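Local coordinates for protein GTP pyrophosphokinase YjbM (Bacillus subtilis, PDB 5DEC) that synthesises the alarmone (p)ppGpp, a mediator of the bacterial stringent response, by transferring pyrophosphate from ATP to GDP or GTP, at residues V24-V29 with V130-Q135; L61-R66 with M77-G82; C87-D92 with E196-V201. All coordinates share one frame; numbering follows the deposited sequence.

Interaction 1: residues V24-V29 with V130-Q135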
loop_
_atom_site.group_PDB
_atom_site.type_symbol
_atom_site.label_atom_id
_atom_site.label_comp_id
_atom_site.label_asym_id
_atom_site.label_seq_id
_atom_site.Cartn_x
_atom_site.Cartn_y
_atom_site.Cartn_z
ATOM N N VAL B 24 4.707 -1.168 -14.436
ATOM C CA VAL B 24 4.039 -2.191 -13.622
ATOM C C VAL B 24 3.169 -1.583 -12.526
ATOM O O VAL B 24 2.017 -1.989 -12.350
ATOM C CB VAL B 24 5.082 -3.166 -13.019
ATOM C CG1 VAL B 24 4.442 -4.078 -11.969
ATOM C CG2 VAL B 24 5.705 -3.987 -14.143
ATOM N N GLU B 25 3.675 -0.590 -11.790
ATOM C CA GLU B 25 2.839 0.000 -10.730
ATOM C C GLU B 25 1.592 0.707 -11.285
ATOM O O GLU B 25 0.510 0.706 -10.653
ATOM C CB GLU B 25 3.638 1.001 -9.878
ATOM C CG GLU B 25 4.742 0.364 -9.033
ATOM C CD GLU B 25 4.273 -0.866 -8.256
ATOM O OE1 GLU B 25 3.235 -0.812 -7.571
ATOM O OE2 GLU B 25 4.959 -1.900 -8.328
ATOM N N GLU B 26 1.740 1.362 -12.432
ATOM C CA GLU B 26 0.592 2.049 -13.031
ATOM C C GLU B 26 -0.450 1.039 -13.491
ATOM O O GLU B 26 -1.630 1.200 -13.233
ATOM C CB GLU B 26 1.037 2.943 -14.189
ATOM C CG GLU B 26 1.860 4.156 -13.693
ATOM C CD GLU B 26 2.221 5.156 -14.778
ATOM O OE1 GLU B 26 1.615 5.119 -15.876
ATOM O OE2 GLU B 26 3.123 5.990 -14.518
ATOM N N LEU B 27 -0.001 -0.016 -14.156
ATOM C CA LEU B 27 -0.904 -1.048 -14.637
ATOM C C LEU B 27 -1.537 -1.842 -13.501
ATOM O O LEU B 27 -2.676 -2.281 -13.621
ATOM C CB LEU B 27 -0.172 -1.980 -15.599
ATOM C CG LEU B 27 -0.001 -1.393 -17.000
ATOM C CD1 LEU B 27 1.002 -2.230 -17.789
ATOM C CD2 LEU B 27 -1.344 -1.332 -17.726
ATOM N N LYS B 28 -0.816 -2.041 -12.399
ATOM C CA LYS B 28 -1.436 -2.712 -11.246
ATOM C C LYS B 28 -2.647 -1.959 -10.726
ATOM O O LYS B 28 -3.701 -2.551 -10.494
ATOM C CB LYS B 28 -0.427 -2.893 -10.102
ATOM C CG LYS B 28 0.431 -4.144 -10.298
ATOM C CD LYS B 28 1.668 -4.144 -9.410
ATOM C CE LYS B 28 1.343 -4.133 -7.940
ATOM N NZ LYS B 28 2.624 -4.253 -7.179
ATOM N N VAL B 29 -2.509 -0.650 -10.532
ATOM C CA VAL B 29 -3.625 0.114 -9.996
ATOM C C VAL B 29 -4.789 0.149 -10.988
ATOM O O VAL B 29 -5.974 0.087 -10.599
ATOM C CB VAL B 29 -3.195 1.557 -9.631
ATOM C CG1 VAL B 29 -4.412 2.405 -9.234
ATOM C CG2 VAL B 29 -2.214 1.499 -8.520
ATOM N N VAL B 130 1.599 -6.006 -24.063
ATOM C CA VAL B 130 1.112 -4.680 -24.424
ATOM C C VAL B 130 2.259 -3.699 -24.548
ATOM O O VAL B 130 3.319 -3.871 -23.933
ATOM C CB VAL B 130 0.100 -4.102 -23.380
ATOM C CG1 VAL B 130 -1.080 -5.037 -23.159
ATOM C CG2 VAL B 130 0.789 -3.808 -22.060
ATOM N N LEU B 131 2.038 -2.657 -25.342
ATOM C CA LEU B 131 2.992 -1.573 -25.421
ATOM C C LEU B 131 2.424 -0.398 -24.622
ATOM O O LEU B 131 1.411 0.194 -25.008
ATOM C CB LEU B 131 3.250 -1.198 -26.884
ATOM C CG LEU B 131 4.434 -0.267 -27.154
ATOM C CD1 LEU B 131 5.722 -0.945 -26.728
ATOM C CD2 LEU B 131 4.495 0.129 -28.648
ATOM N N TYR B 132 3.063 -0.082 -23.496
ATOM C CA TYR B 132 2.532 0.908 -22.556
ATOM C C TYR B 132 3.269 2.243 -22.724
ATOM O O TYR B 132 4.492 2.295 -22.528
ATOM C CB TYR B 132 2.667 0.404 -21.097
ATOM C CG TYR B 132 1.988 1.307 -20.080
ATOM C CD1 TYR B 132 0.610 1.307 -19.948
ATOM C CD2 TYR B 132 2.724 2.164 -19.269
ATOM C CE1 TYR B 132 -0.028 2.128 -19.035
ATOM C CE2 TYR B 132 2.096 2.999 -18.352
ATOM C CZ TYR B 132 0.711 2.973 -18.244
ATOM O OH TYR B 132 0.046 3.786 -17.350
ATOM N N PRO B 133 2.527 3.317 -23.077
ATOM C CA PRO B 133 3.086 4.656 -23.331
ATOM C C PRO B 133 3.347 5.415 -22.035
ATOM O O PRO B 133 2.574 6.298 -21.647
ATOM C CB PRO B 133 1.996 5.342 -24.151
ATOM C CG PRO B 133 0.724 4.734 -23.611
ATOM C CD PRO B 133 1.067 3.286 -23.291
ATOM N N LEU B 134 4.445 5.064 -21.377
ATOM C CA LEU B 134 4.824 5.655 -20.100
ATOM C C LEU B 134 5.241 7.127 -20.224
ATOM O O LEU B 134 6.099 7.478 -21.043
ATOM C CB LEU B 134 5.958 4.830 -19.488
ATOM C CG LEU B 134 6.439 5.222 -18.102
ATOM C CD1 LEU B 134 5.383 4.915 -17.062
ATOM C CD2 LEU B 134 7.714 4.461 -17.805
ATOM N N GLN B 135 4.606 7.987 -19.430
ATOM C CA GLN B 135 4.979 9.393 -19.355
ATOM C C GLN B 135 6.159 9.544 -18.407
ATOM O O GLN B 135 6.062 9.174 -17.239
ATOM C CB GLN B 135 3.797 10.252 -18.879
ATOM C CG GLN B 135 2.533 10.030 -19.684
ATOM C CD GLN B 135 2.742 10.306 -21.145
ATOM O OE1 GLN B 135 2.998 11.439 -21.533
ATOM N NE2 GLN B 135 2.658 9.265 -21.972
HETATM O O HOH W 1 2.353 7.218 -17.647
HETATM O O HOH W 2 4.063 8.281 -15.449
#

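Interaction 2: residues L61-R66 with M77-G82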
loop_
_atom_site.group_PDB
_atom_site.type_symbol
_atom_site.label_atom_id
_atom_site.label_comp_id
_atom_site.label_asym_id
_atom_site.label_seq_id
_atom_site.Cartn_x
_atom_site.Cartn_y
_atom_site.Cartn_z
ATOM N N LEU B 61 19.592 -11.523 -17.332
ATOM C CA LEU B 61 20.850 -11.999 -17.915
ATOM C C LEU B 61 20.792 -13.490 -18.255
ATOM O O LEU B 61 21.155 -13.887 -19.363
ATOM C CB LEU B 61 22.026 -11.707 -16.977
ATOM C CG LEU B 61 22.402 -10.233 -16.778
ATOM C CD1 LEU B 61 23.415 -10.070 -15.652
ATOM C CD2 LEU B 61 22.937 -9.621 -18.068
ATOM N N GLU B 62 20.326 -14.307 -17.312
ATOM C CA GLU B 62 20.232 -15.753 -17.534
ATOM C C GLU B 62 19.394 -16.140 -18.736
ATOM O O GLU B 62 19.805 -16.965 -19.556
ATOM C CB GLU B 62 19.631 -16.444 -16.310
ATOM C CG GLU B 62 20.535 -16.670 -15.129
ATOM C CD GLU B 62 21.129 -18.074 -15.125
ATOM O OE1 GLU B 62 20.612 -18.952 -15.852
ATOM O OE2 GLU B 62 22.096 -18.311 -14.372
ATOM N N LYS B 63 18.232 -15.518 -18.863
ATOM C CA LYS B 63 17.378 -15.800 -19.997
ATOM C C LYS B 63 17.962 -15.240 -21.294
ATOM O O LYS B 63 17.781 -15.820 -22.365
ATOM C CB LYS B 63 15.979 -15.236 -19.743
ATOM C CG LYS B 63 15.152 -15.077 -20.997
ATOM C CD LYS B 63 13.699 -14.808 -20.698
ATOM C CE LYS B 63 12.948 -14.502 -21.980
ATOM N NZ LYS B 63 11.486 -14.324 -21.765
ATOM N N ALA B 64 18.697 -14.138 -21.183
ATOM C CA ALA B 64 19.307 -13.499 -22.344
ATOM C C ALA B 64 20.416 -14.370 -22.912
ATOM O O ALA B 64 20.656 -14.399 -24.120
ATOM C CB ALA B 64 19.842 -12.128 -21.977
ATOM N N ARG B 65 21.073 -15.109 -22.029
ATOM C CA ARG B 65 22.192 -15.940 -22.434
ATOM C C ARG B 65 21.667 -17.325 -22.851
ATOM O O ARG B 65 22.330 -18.074 -23.579
ATOM C CB ARG B 65 23.211 -16.039 -21.286
ATOM C CG ARG B 65 23.691 -17.459 -21.015
ATOM C CD ARG B 65 24.789 -17.535 -19.957
ATOM N NE ARG B 65 24.321 -17.947 -18.638
ATOM C CZ ARG B 65 24.138 -17.109 -17.627
ATOM N NH1 ARG B 65 24.320 -15.810 -17.804
ATOM N NH2 ARG B 65 23.735 -17.561 -16.454
ATOM N N ARG B 66 20.424 -17.618 -22.478
ATOM C CA ARG B 66 19.792 -18.895 -22.814
ATOM C C ARG B 66 19.031 -18.841 -24.155
ATOM O O ARG B 66 18.904 -19.855 -24.872
ATOM C CB ARG B 66 18.845 -19.278 -21.661
ATOM C CG ARG B 66 17.554 -19.806 -22.026
ATOM C CD ARG B 66 16.901 -20.296 -20.782
ATOM N NE ARG B 66 15.648 -20.993 -21.022
ATOM C CZ ARG B 66 14.472 -20.391 -21.070
ATOM N NH1 ARG B 66 14.390 -19.074 -20.935
ATOM N NH2 ARG B 66 13.384 -21.113 -21.240
ATOM N N MET B 77 13.197 -7.917 -25.023
ATOM C CA MET B 77 12.597 -8.907 -24.136
ATOM C C MET B 77 11.201 -8.451 -23.720
ATOM O O MET B 77 11.005 -7.318 -23.269
ATOM C CB MET B 77 13.488 -9.143 -22.911
ATOM C CG MET B 77 13.239 -10.450 -22.181
ATOM S SD MET B 77 14.488 -10.793 -20.917
ATOM C CE MET B 77 15.975 -10.804 -21.931
ATOM N N GLN B 78 10.234 -9.342 -23.887
ATOM C CA GLN B 78 8.835 -8.985 -23.721
ATOM C C GLN B 78 8.352 -9.051 -22.279
ATOM O O GLN B 78 7.269 -8.557 -21.970
ATOM C CB GLN B 78 7.966 -9.900 -24.569
ATOM C CG GLN B 78 8.134 -9.700 -26.049
ATOM C CD GLN B 78 7.216 -10.604 -26.830
ATOM O OE1 GLN B 78 6.872 -11.699 -26.373
ATOM N NE2 GLN B 78 6.810 -10.159 -28.014
ATOM N N ASP B 79 9.130 -9.680 -21.404
ATOM C CA ASP B 79 8.644 -9.947 -20.052
ATOM C C ASP B 79 9.567 -9.432 -18.954
ATOM O O ASP B 79 9.552 -9.940 -17.834
ATOM C CB ASP B 79 8.433 -11.445 -19.863
ATOM C CG ASP B 79 9.719 -12.228 -19.995
ATOM O OD1 ASP B 79 10.623 -11.776 -20.729
ATOM O OD2 ASP B 79 9.830 -13.290 -19.355
ATOM N N ILE B 80 10.340 -8.400 -19.260
ATOM C CA ILE B 80 11.087 -7.716 -18.226
ATOM C C ILE B 80 10.084 -7.193 -17.210
ATOM O O ILE B 80 10.267 -7.346 -15.992
ATOM C CB ILE B 80 11.943 -6.591 -18.818
ATOM C CG1 ILE B 80 13.024 -7.202 -19.709
ATOM C CG2 ILE B 80 12.579 -5.755 -17.713
ATOM C CD1 ILE B 80 13.747 -6.193 -20.567
ATOM N N ALA B 81 9.004 -6.605 -17.718
ATOM C CA ALA B 81 7.875 -6.221 -16.880
ATOM C C ALA B 81 6.749 -7.231 -17.068
ATOM O O ALA B 81 6.426 -7.605 -18.207
ATOM C CB ALA B 81 7.404 -4.828 -17.230
ATOM N N GLY B 82 6.148 -7.684 -15.974
ATOM C CA GLY B 82 5.075 -8.667 -16.095
ATOM C C GLY B 82 3.956 -8.469 -15.092
ATOM O O GLY B 82 4.193 -8.098 -13.942
#

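Interaction 3: residues C87-D92 with E196-V201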
loop_
_atom_site.group_PDB
_atom_site.type_symbol
_atom_site.label_atom_id
_atom_site.label_comp_id
_atom_site.label_asym_id
_atom_site.label_seq_id
_atom_site.Cartn_x
_atom_site.Cartn_y
_atom_site.Cartn_z
ATOM N N CYS B 87 -8.148 -15.294 -12.223
ATOM C CA CYS B 87 -9.603 -15.335 -12.331
ATOM C C CYS B 87 -10.166 -16.582 -11.655
ATOM O O CYS B 87 -9.516 -17.614 -11.627
ATOM C CB CYS B 87 -10.022 -15.318 -13.807
ATOM S SG CYS B 87 -9.215 -14.046 -14.800
ATOM N N GLN B 88 -11.392 -16.492 -11.158
ATOM C CA GLN B 88 -12.062 -17.625 -10.527
ATOM C C GLN B 88 -12.434 -18.717 -11.510
ATOM O O GLN B 88 -12.221 -19.898 -11.244
ATOM C CB GLN B 88 -13.307 -17.124 -9.824
ATOM C CG GLN B 88 -13.825 -17.998 -8.734
ATOM C CD GLN B 88 -14.717 -17.216 -7.802
ATOM O OE1 GLN B 88 -15.760 -16.718 -8.207
ATOM N NE2 GLN B 88 -14.294 -17.074 -6.554
ATOM N N PHE B 89 -13.000 -18.323 -12.647
ATOM C CA PHE B 89 -13.512 -19.285 -13.631
ATOM C C PHE B 89 -12.804 -19.162 -14.979
ATOM O O PHE B 89 -12.368 -18.072 -15.373
ATOM C CB PHE B 89 -15.024 -19.098 -13.842
ATOM C CG PHE B 89 -15.834 -19.278 -12.599
ATOM C CD1 PHE B 89 -16.153 -20.550 -12.142
ATOM C CD2 PHE B 89 -16.265 -18.178 -11.867
ATOM C CE1 PHE B 89 -16.907 -20.718 -10.980
ATOM C CE2 PHE B 89 -17.013 -18.341 -10.699
ATOM C CZ PHE B 89 -17.333 -19.610 -10.254
ATOM N N VAL B 90 -12.704 -20.278 -15.693
ATOM C CA VAL B 90 -12.115 -20.286 -17.021
ATOM C C VAL B 90 -12.787 -19.266 -17.952
ATOM O O VAL B 90 -12.101 -18.596 -18.738
ATOM C CB VAL B 90 -12.188 -21.702 -17.643
ATOM C CG1 VAL B 90 -11.869 -21.664 -19.119
ATOM C CG2 VAL B 90 -11.238 -22.639 -16.917
ATOM N N ASP B 91 -14.112 -19.117 -17.850
ATOM C CA ASP B 91 -14.828 -18.181 -18.733
ATOM C C ASP B 91 -14.515 -16.717 -18.392
ATOM O O ASP B 91 -14.698 -15.821 -19.217
ATOM C CB ASP B 91 -16.332 -18.424 -18.679
ATOM C CG ASP B 91 -17.016 -18.121 -20.005
ATOM O OD1 ASP B 91 -17.243 -16.927 -20.307
ATOM O OD2 ASP B 91 -17.299 -19.079 -20.760
ATOM N N ASP B 92 -14.038 -16.476 -17.177
ATOM C CA ASP B 92 -13.606 -15.136 -16.810
ATOM C C ASP B 92 -12.432 -14.683 -17.656
ATOM O O ASP B 92 -12.238 -13.487 -17.850
ATOM C CB ASP B 92 -13.224 -15.059 -15.335
ATOM C CG ASP B 92 -14.418 -15.143 -14.429
ATOM O OD1 ASP B 92 -15.511 -14.740 -14.885
ATOM O OD2 ASP B 92 -14.260 -15.588 -13.265
ATOM N N GLU B 196 -18.765 -25.891 -14.747
ATOM C CA GLU B 196 -20.113 -26.473 -14.736
ATOM C C GLU B 196 -20.994 -25.787 -13.696
ATOM O O GLU B 196 -22.175 -25.537 -13.938
ATOM C CB GLU B 196 -20.064 -27.973 -14.422
ATOM C CG GLU B 196 -19.401 -28.869 -15.450
ATOM C CD GLU B 196 -20.175 -28.979 -16.756
ATOM O OE1 GLU B 196 -21.355 -28.563 -16.798
ATOM O OE2 GLU B 196 -19.609 -29.530 -17.727
ATOM N N ILE B 197 -20.427 -25.504 -12.528
ATOM C CA ILE B 197 -21.157 -24.749 -11.508
ATOM C C ILE B 197 -21.584 -23.388 -12.038
ATOM O O ILE B 197 -22.754 -23.019 -11.930
ATOM C CB ILE B 197 -20.326 -24.521 -10.223
ATOM C CG1 ILE B 197 -20.040 -25.842 -9.508
ATOM C CG2 ILE B 197 -21.054 -23.580 -9.284
ATOM C CD1 ILE B 197 -19.266 -25.659 -8.230
ATOM N N ARG B 198 -20.642 -22.661 -12.638
ATOM C CA ARG B 198 -20.920 -21.325 -13.165
ATOM C C ARG B 198 -21.993 -21.352 -14.253
ATOM O O ARG B 198 -22.908 -20.534 -14.251
ATOM C CB ARG B 198 -19.635 -20.693 -13.725
ATOM C CG ARG B 198 -19.809 -19.269 -14.270
ATOM C CD ARG B 198 -18.657 -18.898 -15.208
ATOM N NE ARG B 198 -18.777 -17.561 -15.794
ATOM C CZ ARG B 198 -18.304 -16.436 -15.264
ATOM N NH1 ARG B 198 -17.642 -16.460 -14.121
ATOM N NH2 ARG B 198 -18.480 -15.285 -15.900
ATOM N N GLY B 199 -21.877 -22.300 -15.174
ATOM C CA GLY B 199 -22.798 -22.391 -16.290
ATOM C C GLY B 199 -24.205 -22.715 -15.827
ATOM O O GLY B 199 -25.198 -22.242 -16.383
ATOM N N GLU B 200 -24.282 -23.528 -14.786
ATOM C CA GLU B 200 -25.562 -23.932 -14.234
ATOM C C GLU B 200 -26.216 -22.805 -13.450
ATOM O O GLU B 200 -27.432 -22.672 -13.442
ATOM C CB GLU B 200 -25.394 -25.180 -13.390
ATOM C CG GLU B 200 -25.570 -26.390 -14.256
ATOM C CD GLU B 200 -25.844 -27.635 -13.479
ATOM O OE1 GLU B 200 -25.788 -27.593 -12.232
ATOM O OE2 GLU B 200 -26.167 -28.653 -14.121
ATOM N N VAL B 201 -25.428 -22.052 -12.704
ATOM C CA VAL B 201 -25.986 -20.887 -12.055
ATOM C C VAL B 201 -26.530 -19.950 -13.144
ATOM O O VAL B 201 -27.659 -19.463 -13.050
ATOM C CB VAL B 201 -24.949 -20.171 -11.192
ATOM C CG1 VAL B 201 -25.489 -18.822 -10.729
ATOM C CG2 VAL B 201 -24.587 -21.053 -9.999
#

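Interaction 1: residues V24-V29 with V130-Q135
E26 reaches from the helix to the strand and crosses the Y132 side chain at about a right angle. With CG beside the backbone N and anti to the carbonyl carbon (chi1 -69°), its chain runs out extended, and glutamate is long enough to place a carboxylate where the tyrosine hydroxyl ends. Y132 OH donates to E26 OE1 at 2.5 Å, a short bond that uses the anti lone pair of that oxygen. OE1 lies in the ring plane at its edge, although the carboxylate and ring planes are turned 75° apart. The same oxygen accepts from a water 2.8 Å away, which in turn receives Q135 N, so E26 is also linked to the strand backbone. E26 OE2 takes a hydrogen bond from Q22, one turn earlier in the helix, and sits 3.6 Å from the methyl L134 CD1. K30 of a second subunit adds a weak hydrogen bond to the tyrosine hydroxyl. The helix lies across one face of the mixed five-stranded sheet of the RelA/SpoT synthetase domain, the axis of 24-29 passing 10.5 Å from that of 130-135 at closest approach. Next along the helix, L27 supplies the apolar half of the contact. Its CG lies over one face of the Y132 ring, and L27 CD2 approaches Y132 CE1 to 3.9 Å as the two side chains slide past each other in opposite directions. A branched leucine suits this place, since beyond the ring it also packs on L83, F106 and V145 and so fills the layer between helix and sheet. K28 and V29 follow on other sides of the helix. They belong to the allosteric pppGpp site shared by neighbouring subunits, and V29 packs against V29 of the second subunit.

Interaction 2: residues L61-R66 with M77-G82
A64 near the C-terminal end of helix 57-66 and M77 in the loop before strand 81-87 mark the nearest backbone approach, their CA atoms 8.3 Å apart. The contact lies in the ATP site of the RelA/SpoT synthetase: K63 to R66 and D79 bind the nucleotide, and D79 also binds magnesium. The gap is bridged by side chains. K63 has CG anti to its backbone nitrogen (chi1 162°) and stays extended to its tip, which carries NZ across to the loop. On the way its methylenes slide past M77 in the opposite direction, K63 CE coming within 4.1 Å of M77 CG. M77 is flexible enough to bend at chi3 (-59°), which brings its terminal methyl CE to 4.1 Å from A64 CB, where a small alanine leaves room for it. D79 reaches toward K63 from the opposite direction, and a short acidic side chain suits a site for magnesium. K55 forms a second salt bridge, to D79 OD2, so two lysines hold the carboxylate beside E146, the probable proton acceptor. K63 NZ donates to D79 OD1 at 2.9 Å, from 38° above the carboxylate plane, with a weaker bond to OD2 at 3.1 Å.

Interaction 3: residues C87-D92 with E196-V201
R198 leans out of helix 174-202 and passes its side chain at a slant over F89 before ending at D92. With CG opposite the backbone nitrogen (chi1 -178°) the arginine runs straight as far as NE; chi4 of 89° then swings the guanidinium out of line with the chain. The start of that chain rests on the phenylalanine: R198 CB sits 4.0 Å from the ring centroid of F89, over the face, a CH-pi contact. Q88 CG touches the opposite face of the ring, so the flat, apolar side chain is sandwiched. Farther out, F89 CD2 meets the guanidinium at its edge, 3.2 Å from R198 NH1. The two planes are 62° apart, so the charged group does not stack on the ring. D92 OD1 makes a salt bridge with R198 NH1 at 2.8 Å, the carboxylate standing almost perpendicular to the guanidinium. D92 is kept in place by its other oxygen: F89 N donates to D92 OD2 at 3.1 Å, and H44 NE2 binds OD2 as well. Here aspartate is short enough to reach back to the backbone at the start of helix 90-102, while arginine has the length to cross from the other helix. The contact therefore joins an apolar stem to an ionic tip, where D92, positioned by F89 N and H44, probably balances the arginine charge and the more distant D91 carboxylate adds a weaker attraction.

Overall arrangement
From the N terminus, helix 11-38 comes first, and interaction 1 closes a long loop when strand 126-136 packs against it. Interaction 2 falls wholly within that loop: it closes a short excursion from helix 57-66 back to the start of strand 81-87. Interaction 3 opens where this strand ends, still within the loop, but closes only at the C-terminal helix 174-202, so it crosses interaction 1. Interactions 1 and 2 reach the same sheet and touch each other, V24 CG2 lying 3.6 Å from A81 CB. Interaction 3 lies across the chain's centre from interaction 2, their centres about 34 Å apart, and ties the last helix to the far end of strand 81-87.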